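Local coordinates for tartronic semialdehyde reductase (Salmonella typhimurium, PDB 1YB4), which catalyses the NAD(P)H-dependent reduction of tartronate semialdehyde (2-hydroxy-3-oxopropanoate) to (R)-glycerate, at residues 60-65 against 90-95; 116-121 against 136-141; 179-184 against 257-262; 9-14 against 31-36. All coordinates share one frame; numbering follows the deposited sequence.

Contact 1. Residues 60-65 against 90-95; sequences DIIFIM and KTIVDM
Ile-92 meets two isoleucines of the adjacent strand through one methyl group: its CD1 lies 3.4 Å from CG2 of Ile-62 and 3.5 Å from CD1 of Ile-64. With CG1 anti to the backbone N (chi1 -178°), Ile-92 leans across the gap between the strands, whereas Ile-62 and Ile-64 keep CG1 beside their own N and receive it at a slant. On this same face Asp-94 also turns towards strand 61-64, OD1 coming within 3.5 Å of Ile-64 CG2 while it is hydrogen-bonded to Ser-96 OG. The other face carries Phe-63, lying alongside Val-93. The selenium of selenomethionine Met-95 sits at the edge of the Phe-63 ring, SE being 4.8 Å from the ring centroid, a Met-aromatic contact. Five backbone bonds hold the register; that from Val-93 N to Ile-62 O (2.8 Å) is almost straight at 176°. At the start of the strands Lys-90 NZ bonds to the carbonyl of Ala-59, and its salt bridge to Asp-60 OD1 is long (4.0 Å). Helix 69-77 packs on Ile-64 and Ile-92, completing the beta-alpha-beta unit of strands 61-64 and 90-94 in a Rossmann-type NAD-binding domain.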
loop_
_atom_site.group_PDB
_atom_site.type_symbol
_atom_site.label_atom_id
_atom_site.label_comp_id
_atom_site.label_asym_id
_atom_site.label_seq_id
_atom_site.Cartn_x
_atom_site.Cartn_y
_atom_site.Cartn_z
ATOM N N ASP A 60 -27.208 -37.646 -13.897
ATOM C CA ASP A 60 -27.249 -36.710 -15.023
ATOM C C ASP A 60 -26.713 -35.316 -14.629
ATOM O O ASP A 60 -26.187 -34.583 -15.465
ATOM C CB ASP A 60 -28.677 -36.585 -15.565
ATOM C CG ASP A 60 -29.257 -37.918 -16.000
ATOM O OD1 ASP A 60 -28.522 -38.734 -16.607
ATOM O OD2 ASP A 60 -30.457 -38.136 -15.743
ATOM N N ILE A 61 -26.870 -34.952 -13.360
ATOM C CA ILE A 61 -26.370 -33.683 -12.853
ATOM C C ILE A 61 -25.365 -34.037 -11.750
ATOM O O ILE A 61 -25.699 -34.724 -10.778
ATOM C CB ILE A 61 -27.516 -32.816 -12.286
ATOM C CG1 ILE A 61 -28.473 -32.419 -13.417
ATOM C CG2 ILE A 61 -26.956 -31.556 -11.643
ATOM C CD1 ILE A 61 -29.712 -31.650 -12.953
ATOM N N ILE A 62 -24.124 -33.597 -11.934
ATOM C CA ILE A 62 -23.049 -33.879 -10.983
ATOM C C ILE A 62 -22.558 -32.623 -10.246
ATOM O O ILE A 62 -22.095 -31.668 -10.868
ATOM C CB ILE A 62 -21.827 -34.516 -11.700
ATOM C CG1 ILE A 62 -22.202 -35.866 -12.321
ATOM C CG2 ILE A 62 -20.679 -34.683 -10.718
ATOM C CD1 ILE A 62 -22.968 -35.759 -13.622
ATOM N N PHE A 63 -22.653 -32.647 -8.918
ATOM C CA PHE A 63 -22.222 -31.544 -8.058
ATOM C C PHE A 63 -20.820 -31.802 -7.540
ATOM O O PHE A 63 -20.541 -32.877 -7.005
ATOM C CB PHE A 63 -23.161 -31.414 -6.860
ATOM C CG PHE A 63 -24.500 -30.865 -7.211
ATOM C CD1 PHE A 63 -24.692 -29.492 -7.311
ATOM C CD2 PHE A 63 -25.559 -31.719 -7.521
ATOM C CE1 PHE A 63 -25.921 -28.975 -7.723
ATOM C CE2 PHE A 63 -26.791 -31.212 -7.934
ATOM C CZ PHE A 63 -26.975 -29.838 -8.037
ATOM N N ILE A 64 -19.947 -30.809 -7.682
ATOM C CA ILE A 64 -18.578 -30.915 -7.201
ATOM C C ILE A 64 -18.282 -29.881 -6.109
ATOM O O ILE A 64 -18.420 -28.683 -6.340
ATOM C CB ILE A 64 -17.580 -30.700 -8.356
ATOM C CG1 ILE A 64 -17.757 -31.804 -9.397
ATOM C CG2 ILE A 64 -16.138 -30.640 -7.817
ATOM C CD1 ILE A 64 -16.916 -31.599 -10.627
HETATM N N MSE A 65 -17.906 -30.342 -4.917
HETATM C CA MSE A 65 -17.559 -29.426 -3.831
HETATM C C MSE A 65 -16.229 -29.838 -3.215
HETATM O O MSE A 65 -16.172 -30.420 -2.125
HETATM C CB MSE A 65 -18.637 -29.378 -2.744
HETATM C CG MSE A 65 -18.352 -28.350 -1.626
HETATM SE SE MSE A 65 -18.446 -26.438 -2.118
HETATM C CE MSE A 65 -16.577 -26.059 -2.408
ATOM N N LYS A 90 -25.016 -34.886 -20.102
ATOM C CA LYS A 90 -24.911 -34.606 -18.677
ATOM C C LYS A 90 -24.649 -33.139 -18.378
ATOM O O LYS A 90 -24.279 -32.348 -19.250
ATOM C CB LYS A 90 -23.804 -35.451 -18.034
ATOM C CG LYS A 90 -24.104 -36.938 -17.991
ATOM C CD LYS A 90 -23.014 -37.707 -17.256
ATOM C CE LYS A 90 -23.289 -39.204 -17.300
ATOM N NZ LYS A 90 -24.652 -39.528 -16.789
ATOM N N THR A 91 -24.856 -32.795 -17.116
ATOM C CA THR A 91 -24.656 -31.444 -16.629
ATOM C C THR A 91 -23.768 -31.554 -15.394
ATOM O O THR A 91 -24.081 -32.274 -14.439
ATOM C CB THR A 91 -25.997 -30.771 -16.241
ATOM O OG1 THR A 91 -26.936 -30.922 -17.313
ATOM C CG2 THR A 91 -25.790 -29.288 -15.989
ATOM N N ILE A 92 -22.649 -30.841 -15.441
ATOM C CA ILE A 92 -21.688 -30.822 -14.356
ATOM C C ILE A 92 -21.719 -29.426 -13.740
ATOM O O ILE A 92 -21.633 -28.418 -14.446
ATOM C CB ILE A 92 -20.275 -31.143 -14.889
ATOM C CG1 ILE A 92 -19.269 -31.166 -13.746
ATOM C CG2 ILE A 92 -19.884 -30.151 -15.950
ATOM C CD1 ILE A 92 -19.365 -32.420 -12.921
ATOM N N VAL A 93 -21.877 -29.371 -12.425
ATOM C CA VAL A 93 -21.918 -28.092 -11.746
ATOM C C VAL A 93 -20.893 -28.033 -10.618
ATOM O O VAL A 93 -20.969 -28.769 -9.629
ATOM C CB VAL A 93 -23.339 -27.782 -11.194
ATOM C CG1 VAL A 93 -24.383 -28.115 -12.240
ATOM C CG2 VAL A 93 -23.599 -28.557 -9.949
ATOM N N ASP A 94 -19.914 -27.154 -10.796
ATOM C CA ASP A 94 -18.869 -26.972 -9.811
ATOM C C ASP A 94 -19.287 -25.834 -8.914
ATOM O O ASP A 94 -19.544 -24.712 -9.375
ATOM C CB ASP A 94 -17.536 -26.641 -10.483
ATOM C CG ASP A 94 -16.403 -26.559 -9.491
ATOM O OD1 ASP A 94 -16.481 -27.260 -8.452
ATOM O OD2 ASP A 94 -15.439 -25.808 -9.758
HETATM N N MSE A 95 -19.365 -26.130 -7.626
HETATM C CA MSE A 95 -19.764 -25.131 -6.663
HETATM C C MSE A 95 -18.608 -24.704 -5.777
HETATM O O MSE A 95 -18.796 -23.966 -4.805
HETATM C CB MSE A 95 -20.947 -25.652 -5.855
HETATM C CG MSE A 95 -22.173 -25.849 -6.738
HETATM SE SE MSE A 95 -23.796 -26.311 -5.803
HETATM C CE MSE A 95 -24.395 -24.534 -5.282
#

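Contact 2. Residues 116-121 against 136-141; sequences DYLDAP and IMVGGE
Asp-119 and Gly-139 form the antiparallel, hydrogen-bonded pair through which strand 134-139 joins strand 115-123, reversing the direction of the five parallel strands of the Rossmann-type sheet. Asp-119 N donates to Gly-139 O at 3.1 Å, and Gly-139 N bonds back to Asp-119 O at 2.8 Å. The strand axes are 142° apart, and beyond this single bridge Met-137 N makes a weak bond to Pro-121 O (3.3 Å). Ala-120 CB packs against Val-138 CG2 at 3.5 Å and also meets Ile-136 CG2, while Leu-118 sets CD2 3.9 Å from Gly-140 CA. Asp-116 OD1 and Glu-141 OE2 approach to 3.4 Å with their carboxylate planes 88° apart; Arg-147, salt-bridged to Asp-116 OD2, probably offsets the repulsion. In the next shell Phe-152 of helix 142-155 covers Leu-118 and Ala-120, and the predicted active-site Lys-172 on helix 167-195 packs on Pro-121 and Met-137. The turn into that helix and its first residues also fix Asp-119. Asp-119 CG stands between the backbone N and carbonyl carbon (chi1 50°), bringing OD1 to 3.0 Å from Gly-139 O, two non-bonded acceptors; OD1 is instead held by Gly-166 N and Asn-165 ND2, and OD2 by Gln-169 N.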
loop_
_atom_site.group_PDB
_atom_site.type_symbol
_atom_site.label_atom_id
_atom_site.label_comp_id
_atom_site.label_asym_id
_atom_site.label_seq_id
_atom_site.Cartn_x
_atom_site.Cartn_y
_atom_site.Cartn_z
ATOM N N ASP A 116 -22.935 -30.091 -20.301
ATOM C CA ASP A 116 -23.087 -28.690 -19.938
ATOM C C ASP A 116 -22.317 -28.458 -18.636
ATOM O O ASP A 116 -22.103 -29.392 -17.852
ATOM C CB ASP A 116 -24.563 -28.336 -19.760
ATOM C CG ASP A 116 -25.309 -28.270 -21.081
ATOM O OD1 ASP A 116 -24.843 -27.554 -21.995
ATOM O OD2 ASP A 116 -26.361 -28.926 -21.204
ATOM N N TYR A 117 -21.898 -27.213 -18.417
ATOM C CA TYR A 117 -21.122 -26.844 -17.238
ATOM C C TYR A 117 -21.639 -25.558 -16.622
ATOM O O TYR A 117 -21.868 -24.567 -17.314
ATOM C CB TYR A 117 -19.656 -26.649 -17.639
ATOM C CG TYR A 117 -18.668 -26.476 -16.500
ATOM C CD1 TYR A 117 -17.726 -27.470 -16.218
ATOM C CD2 TYR A 117 -18.657 -25.319 -15.718
ATOM C CE1 TYR A 117 -16.792 -27.322 -15.190
ATOM C CE2 TYR A 117 -17.732 -25.163 -14.684
ATOM C CZ TYR A 117 -16.803 -26.167 -14.429
ATOM O OH TYR A 117 -15.881 -26.017 -13.420
ATOM N N LEU A 118 -21.841 -25.589 -15.315
ATOM C CA LEU A 118 -22.269 -24.403 -14.600
ATOM C C LEU A 118 -21.248 -24.211 -13.497
ATOM O O LEU A 118 -20.988 -25.147 -12.742
ATOM C CB LEU A 118 -23.642 -24.581 -13.938
ATOM C CG LEU A 118 -24.962 -24.641 -14.704
ATOM C CD1 LEU A 118 -26.103 -24.594 -13.685
ATOM C CD2 LEU A 118 -25.067 -23.486 -15.701
ATOM N N ASP A 119 -20.630 -23.038 -13.421
ATOM C CA ASP A 119 -19.712 -22.795 -12.321
ATOM C C ASP A 119 -20.575 -21.948 -11.406
ATOM O O ASP A 119 -21.024 -20.866 -11.775
ATOM C CB ASP A 119 -18.442 -22.043 -12.755
ATOM C CG ASP A 119 -18.732 -20.786 -13.565
ATOM O OD1 ASP A 119 -19.164 -20.898 -14.731
ATOM O OD2 ASP A 119 -18.511 -19.678 -13.040
ATOM N N ALA A 120 -20.862 -22.473 -10.227
ATOM C CA ALA A 120 -21.702 -21.750 -9.299
ATOM C C ALA A 120 -21.093 -21.680 -7.898
ATOM O O ALA A 120 -21.576 -22.329 -6.955
ATOM C CB ALA A 120 -23.089 -22.390 -9.248
ATOM N N PRO A 121 -20.001 -20.908 -7.750
ATOM C CA PRO A 121 -19.367 -20.775 -6.437
ATOM C C PRO A 121 -20.429 -20.344 -5.430
ATOM O O PRO A 121 -21.449 -19.751 -5.809
ATOM C CB PRO A 121 -18.307 -19.697 -6.667
ATOM C CG PRO A 121 -18.793 -18.953 -7.905
ATOM C CD PRO A 121 -19.322 -20.071 -8.754
ATOM N N ILE A 136 -25.741 -18.021 -4.153
ATOM C CA ILE A 136 -25.158 -18.745 -5.270
ATOM C C ILE A 136 -25.032 -17.906 -6.545
ATOM O O ILE A 136 -26.036 -17.452 -7.104
ATOM C CB ILE A 136 -26.003 -19.998 -5.554
ATOM C CG1 ILE A 136 -26.123 -20.837 -4.277
ATOM C CG2 ILE A 136 -25.385 -20.802 -6.649
ATOM C CD1 ILE A 136 -27.115 -22.003 -4.384
HETATM N N MSE A 137 -23.799 -17.692 -7.004
HETATM C CA MSE A 137 -23.571 -16.919 -8.222
HETATM C C MSE A 137 -23.219 -17.930 -9.300
HETATM O O MSE A 137 -22.318 -18.744 -9.125
HETATM C CB MSE A 137 -22.455 -15.902 -8.003
HETATM C CG MSE A 137 -21.880 -15.958 -6.611
HETATM SE SE MSE A 137 -21.423 -14.239 -5.867
HETATM C CE MSE A 137 -21.305 -14.747 -3.993
ATOM N N VAL A 138 -23.926 -17.860 -10.424
ATOM C CA VAL A 138 -23.765 -18.840 -11.488
ATOM C C VAL A 138 -23.333 -18.384 -12.874
ATOM O O VAL A 138 -23.880 -17.431 -13.437
ATOM C CB VAL A 138 -25.095 -19.629 -11.681
ATOM C CG1 VAL A 138 -24.897 -20.763 -12.675
ATOM C CG2 VAL A 138 -25.600 -20.157 -10.345
ATOM N N GLY A 139 -22.380 -19.115 -13.442
ATOM C CA GLY A 139 -21.916 -18.814 -14.782
ATOM C C GLY A 139 -22.320 -19.960 -15.695
ATOM O O GLY A 139 -22.071 -21.128 -15.378
ATOM N N GLY A 140 -22.961 -19.635 -16.817
ATOM C CA GLY A 140 -23.379 -20.666 -17.746
ATOM C C GLY A 140 -24.500 -20.243 -18.670
ATOM O O GLY A 140 -24.825 -19.059 -18.767
ATOM N N GLU A 141 -25.076 -21.226 -19.362
ATOM C CA GLU A 141 -26.183 -21.005 -20.285
ATOM C C GLU A 141 -27.501 -21.027 -19.517
ATOM O O GLU A 141 -27.735 -21.932 -18.716
ATOM C CB GLU A 141 -26.184 -22.094 -21.348
ATOM C CG GLU A 141 -25.147 -21.874 -22.422
ATOM C CD GLU A 141 -24.447 -23.152 -22.836
ATOM O OE1 GLU A 141 -23.796 -23.135 -23.903
ATOM O OE2 GLU A 141 -24.529 -24.164 -22.099
#

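Contact 3. Residues 179-184 against 257-262; sequences VALNIE and PNTATC
Leu-181 and Cys-262 make the tight centre of this helix crossing, with Leu-181 CD1 3.6 Å from Cys-262 SG. The sulfur, set beside its own backbone N (chi1 -84°), reaches the surface of helix 167-195 between successive turns. There Cys-262 SG also touches Glu-184 CB at 3.7 Å and lies 3.9 Å from Ala-180 O. Leu-181 spreads its two methyls over the first turn of helix 257-271, crossing the side chains of Asn-258 and Thr-259 at about a right angle. Leu-181 CD1 lies 3.8 Å from Thr-259 OG1, and Leu-181 CD2 3.8 Å from Asn-258 CB.

Away from this centre the fit is looser. The short helical segments pass 9.6 Å apart at their axes and cross at 74°, which confines the contact to a small patch. Ala-180 points towards the other helix, yet Ala-180 CB stays 4.5 Å from Cys-262 SG; His-238 and Leu-242 of helix 235-251 pack on it instead. On another side a second subunit closes in: its Ala-185 packs on Leu-181, and its Asn-258 meets both Glu-184 and Asn-258.

No hydrogen bond joins the two segments, so within the chain they are held by apolar and sulfur packing in the helical C-terminal domain. Two polar groups of helix 257-271 are instead bonded across the subunit interface. Glu-188 of the second subunit is hydrogen-bonded to Asn-258 N through OE2 and to Thr-259 OG1 through OE1, and the amino-terminal end of helix 257-271 would be expected to stabilise that carboxylate's negative charge.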
loop_
_atom_site.group_PDB
_atom_site.type_symbol
_atom_site.label_atom_id
_atom_site.label_comp_id
_atom_site.label_asym_id
_atom_site.label_seq_id
_atom_site.Cartn_x
_atom_site.Cartn_y
_atom_site.Cartn_z
ATOM N N VAL A 179 -15.688 -7.611 0.528
ATOM C CA VAL A 179 -15.914 -7.920 1.930
ATOM C C VAL A 179 -14.648 -7.622 2.705
ATOM O O VAL A 179 -14.702 -7.069 3.805
ATOM C CB VAL A 179 -16.316 -9.394 2.134
ATOM C CG1 VAL A 179 -16.548 -9.687 3.626
ATOM C CG2 VAL A 179 -17.575 -9.677 1.341
ATOM N N ALA A 180 -13.507 -7.965 2.115
ATOM C CA ALA A 180 -12.214 -7.731 2.755
ATOM C C ALA A 180 -11.918 -6.231 2.859
ATOM O O ALA A 180 -11.625 -5.710 3.937
ATOM C CB ALA A 180 -11.107 -8.433 1.969
ATOM N N LEU A 181 -11.987 -5.533 1.735
ATOM C CA LEU A 181 -11.729 -4.113 1.759
ATOM C C LEU A 181 -12.711 -3.338 2.666
ATOM O O LEU A 181 -12.300 -2.395 3.343
ATOM C CB LEU A 181 -11.725 -3.564 0.321
ATOM C CG LEU A 181 -10.343 -3.706 -0.330
ATOM C CD1 LEU A 181 -9.896 -5.170 -0.290
ATOM C CD2 LEU A 181 -10.391 -3.185 -1.753
ATOM N N ASN A 182 -13.989 -3.736 2.696
ATOM C CA ASN A 182 -14.980 -3.051 3.547
ATOM C C ASN A 182 -14.669 -3.310 5.020
ATOM O O ASN A 182 -14.735 -2.390 5.847
ATOM C CB ASN A 182 -16.394 -3.518 3.218
ATOM C CG ASN A 182 -16.968 -2.799 2.025
ATOM O OD1 ASN A 182 -16.226 -2.250 1.206
ATOM N ND2 ASN A 182 -18.294 -2.799 1.907
ATOM N N ILE A 183 -14.302 -4.549 5.344
ATOM C CA ILE A 183 -13.959 -4.881 6.723
ATOM C C ILE A 183 -12.745 -4.061 7.158
ATOM O O ILE A 183 -12.707 -3.537 8.269
ATOM C CB ILE A 183 -13.641 -6.400 6.899
ATOM C CG1 ILE A 183 -14.924 -7.220 6.738
ATOM C CG2 ILE A 183 -13.062 -6.657 8.273
ATOM C CD1 ILE A 183 -14.708 -8.746 6.702
ATOM N N GLU A 184 -11.758 -3.931 6.278
ATOM C CA GLU A 184 -10.561 -3.184 6.624
ATOM C C GLU A 184 -10.901 -1.704 6.779
ATOM O O GLU A 184 -10.358 -1.014 7.650
ATOM C CB GLU A 184 -9.494 -3.393 5.550
ATOM C CG GLU A 184 -8.062 -3.107 5.999
ATOM C CD GLU A 184 -7.692 -1.639 5.912
ATOM O OE1 GLU A 184 -8.389 -0.884 5.195
ATOM O OE2 GLU A 184 -6.684 -1.247 6.544
ATOM N N PRO A 257 -4.216 -2.713 -5.390
ATOM C CA PRO A 257 -3.426 -2.296 -4.238
ATOM C C PRO A 257 -4.023 -2.573 -2.876
ATOM O O PRO A 257 -3.352 -3.140 -2.023
ATOM C CB PRO A 257 -3.180 -0.815 -4.511
ATOM C CG PRO A 257 -4.434 -0.408 -5.245
ATOM C CD PRO A 257 -4.682 -1.555 -6.174
ATOM N N ASN A 258 -5.269 -2.199 -2.636
ATOM C CA ASN A 258 -5.807 -2.463 -1.305
ATOM C C ASN A 258 -6.107 -3.948 -1.047
ATOM O O ASN A 258 -6.059 -4.406 0.088
ATOM C CB ASN A 258 -7.012 -1.554 -1.015
ATOM C CG ASN A 258 -6.586 -0.100 -0.753
ATOM O OD1 ASN A 258 -5.395 0.190 -0.549
ATOM N ND2 ASN A 258 -7.550 0.809 -0.750
ATOM N N THR A 259 -6.388 -4.715 -2.088
ATOM C CA THR A 259 -6.608 -6.139 -1.879
ATOM C C THR A 259 -5.229 -6.708 -1.502
ATOM O O THR A 259 -5.106 -7.509 -0.579
ATOM C CB THR A 259 -7.134 -6.827 -3.169
ATOM O OG1 THR A 259 -8.376 -6.219 -3.566
ATOM C CG2 THR A 259 -7.371 -8.318 -2.941
ATOM N N ALA A 260 -4.183 -6.264 -2.198
ATOM C CA ALA A 260 -2.839 -6.743 -1.907
ATOM C C ALA A 260 -2.522 -6.479 -0.439
ATOM O O ALA A 260 -2.075 -7.384 0.274
ATOM C CB ALA A 260 -1.817 -6.055 -2.795
ATOM N N THR A 261 -2.761 -5.249 0.011
ATOM C CA THR A 261 -2.506 -4.890 1.401
ATOM C C THR A 261 -3.356 -5.711 2.354
ATOM O O THR A 261 -2.852 -6.205 3.349
ATOM C CB THR A 261 -2.807 -3.406 1.693
ATOM O OG1 THR A 261 -2.074 -2.572 0.786
ATOM C CG2 THR A 261 -2.408 -3.059 3.132
ATOM N N CYS A 262 -4.646 -5.849 2.064
ATOM C CA CYS A 262 -5.526 -6.626 2.940
ATOM C C CYS A 262 -4.987 -8.022 3.194
ATOM O O CYS A 262 -5.078 -8.535 4.311
ATOM C CB CYS A 262 -6.939 -6.723 2.361
ATOM S SG CYS A 262 -7.946 -5.281 2.768
#

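Contact 4. Residues 9-14 against 31-36; sequences IGLGIM and VTTIGP
Leu-11 and Thr-33 are brought together by their first torsions. In Leu-11, CG lies beside the backbone N (chi1 -62°) and the chain then runs extended, carrying CB, CG and CD1 past the threonine. In Thr-33 the hydroxyl is anti to the backbone N (chi1 177°), which places CG2 between N and the carbonyl carbon, facing the leucine. The two side chains cross at about a right angle, and Thr-33 CG2 lies 3.5 Å from both CB and CD1 of Leu-11. Leu-11 CD1 also reaches Val-31 CG2 at 4.1 Å, linking the start and middle of segment 31-36. Thr-32 faces Ile-9 instead: its CG2 rests 3.6 Å from Ile-9 CA and 3.9 Å from Ile-9 CG2, the side chains lying side by side.

The backbones do not continue the sheet pairing here. Ile-9 O and Thr-32 O stand 3.3 Å apart as two acceptors, and no hydrogen bond crosses between the segments, so methyl packing carries the contact. Gly-10 and Gly-12 fit the GxGxxG pattern of Rossmann folds, consistent with a dinucleotide-binding turn. At Gly-12 phi is positive (106°) and psi extended, a shape in which a beta-carbon would run into the carbonyl O of Leu-11 and which therefore points to glycine.

Segment 9-14 leads from strand 5-8 into helix 15-24, and segment 31-36 follows the outer strand 28-31. Val-55 of helix 52-57 packs on Ile-9 and Thr-32, Leu-41 of helix 39-42 packs on Leu-11 and Val-31, and a backbone bond ties Ile-9 to Phe-63 of strand 61-64.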
loop_
_atom_site.group_PDB
_atom_site.type_symbol
_atom_site.label_atom_id
_atom_site.label_comp_id
_atom_site.label_asym_id
_atom_site.label_seq_id
_atom_site.Cartn_x
_atom_site.Cartn_y
_atom_site.Cartn_z
ATOM N N ILE A 9 -19.649 -35.075 -5.707
ATOM C CA ILE A 9 -18.260 -35.524 -5.676
ATOM C C ILE A 9 -17.394 -34.938 -4.564
ATOM O O ILE A 9 -16.210 -35.239 -4.474
ATOM C CB ILE A 9 -17.591 -35.280 -7.053
ATOM C CG1 ILE A 9 -18.321 -36.105 -8.102
ATOM C CG2 ILE A 9 -16.123 -35.672 -7.035
ATOM C CD1 ILE A 9 -17.646 -36.121 -9.448
ATOM N N GLY A 10 -17.973 -34.123 -3.699
ATOM C CA GLY A 10 -17.178 -33.573 -2.625
ATOM C C GLY A 10 -17.986 -33.369 -1.367
ATOM O O GLY A 10 -18.948 -32.604 -1.353
ATOM N N LEU A 11 -17.616 -34.060 -0.302
ATOM C CA LEU A 11 -18.330 -33.887 0.948
ATOM C C LEU A 11 -17.444 -33.074 1.880
ATOM O O LEU A 11 -16.503 -32.411 1.440
ATOM C CB LEU A 11 -18.703 -35.252 1.546
ATOM C CG LEU A 11 -19.650 -36.049 0.621
ATOM C CD1 LEU A 11 -19.987 -37.410 1.215
ATOM C CD2 LEU A 11 -20.928 -35.249 0.395
ATOM N N GLY A 12 -17.738 -33.095 3.167
ATOM C CA GLY A 12 -16.911 -32.320 4.062
ATOM C C GLY A 12 -17.631 -31.078 4.521
ATOM O O GLY A 12 -18.793 -30.864 4.192
ATOM N N ILE A 13 -16.919 -30.262 5.283
ATOM C CA ILE A 13 -17.446 -29.035 5.855
ATOM C C ILE A 13 -18.712 -28.459 5.195
ATOM O O ILE A 13 -19.687 -28.140 5.880
ATOM C CB ILE A 13 -16.349 -27.934 5.895
ATOM C CG1 ILE A 13 -14.942 -28.558 5.898
ATOM C CG2 ILE A 13 -16.516 -27.106 7.161
ATOM C CD1 ILE A 13 -14.403 -29.002 4.528
HETATM N N MSE A 14 -18.714 -28.340 3.873
HETATM C CA MSE A 14 -19.870 -27.778 3.193
HETATM C C MSE A 14 -20.544 -28.739 2.220
HETATM O O MSE A 14 -21.769 -28.744 2.105
HETATM C CB MSE A 14 -19.455 -26.517 2.458
HETATM C CG MSE A 14 -18.690 -25.538 3.328
HETATM SE SE MSE A 14 -19.426 -23.777 3.194
HETATM C CE MSE A 14 -19.425 -23.571 1.274
ATOM N N VAL A 31 -22.898 -40.353 -3.977
ATOM C CA VAL A 31 -21.848 -39.484 -3.471
ATOM C C VAL A 31 -20.485 -40.147 -3.416
ATOM O O VAL A 31 -20.354 -41.339 -3.676
ATOM C CB VAL A 31 -22.195 -38.988 -2.060
ATOM C CG1 VAL A 31 -23.632 -38.478 -2.037
ATOM C CG2 VAL A 31 -22.000 -40.100 -1.053
ATOM N N THR A 32 -19.477 -39.354 -3.060
ATOM C CA THR A 32 -18.095 -39.817 -2.949
ATOM C C THR A 32 -17.226 -38.705 -2.372
ATOM O O THR A 32 -17.532 -37.528 -2.535
ATOM C CB THR A 32 -17.509 -40.199 -4.321
ATOM O OG1 THR A 32 -16.260 -40.867 -4.128
ATOM C CG2 THR A 32 -17.256 -38.958 -5.161
ATOM N N THR A 33 -16.143 -39.084 -1.703
ATOM C CA THR A 33 -15.209 -38.129 -1.103
ATOM C C THR A 33 -14.114 -38.944 -0.429
ATOM O O THR A 33 -14.256 -40.163 -0.281
ATOM C CB THR A 33 -15.909 -37.199 -0.060
ATOM O OG1 THR A 33 -14.942 -36.328 0.539
ATOM C CG2 THR A 33 -16.588 -38.011 1.026
ATOM N N ILE A 34 -13.023 -38.289 -0.038
ATOM C CA ILE A 34 -11.911 -38.988 0.602
ATOM C C ILE A 34 -12.280 -39.476 1.998
ATOM O O ILE A 34 -12.030 -40.629 2.347
ATOM C CB ILE A 34 -10.646 -38.083 0.710
ATOM C CG1 ILE A 34 -10.911 -36.894 1.644
ATOM C CG2 ILE A 34 -10.254 -37.568 -0.651
ATOM C CD1 ILE A 34 -10.517 -37.150 3.107
ATOM N N GLY A 35 -12.906 -38.600 2.777
ATOM C CA GLY A 35 -13.269 -38.958 4.129
ATOM C C GLY A 35 -14.447 -39.900 4.239
ATOM O O GLY A 35 -14.934 -40.435 3.238
ATOM N N PRO A 36 -14.898 -40.149 5.477
ATOM C CA PRO A 36 -16.033 -41.029 5.751
ATOM C C PRO A 36 -17.342 -40.285 5.555
ATOM O O PRO A 36 -17.545 -39.220 6.137
ATOM C CB PRO A 36 -15.815 -41.413 7.204
ATOM C CG PRO A 36 -15.228 -40.149 7.780
ATOM C CD PRO A 36 -14.211 -39.779 6.733
#

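Contacts 4, 1 and 2 follow one another across the N-terminal domain. Contact 4 joins contact 1 through a probable hydrogen bond between Ile-9 N and Phe-63 O (2.7 Å), and contact 1 joins contact 2 through another between Ala-120 N and Asp-94 O (2.7 Å). Contact 3 stands apart in the helical domain, its centre about 32 Å from that of contact 1 and about 26 Å from that of contact 2. Helix 167-195 bridges the two regions and carries Lys-172, the predicted active-site residue. The side chain of Lys-172 is about 4 Å from that of Pro-121 in contact 2, about 8 Å from Met-65 in contact 1 and about 11 Å from Ala-180 in contact 3.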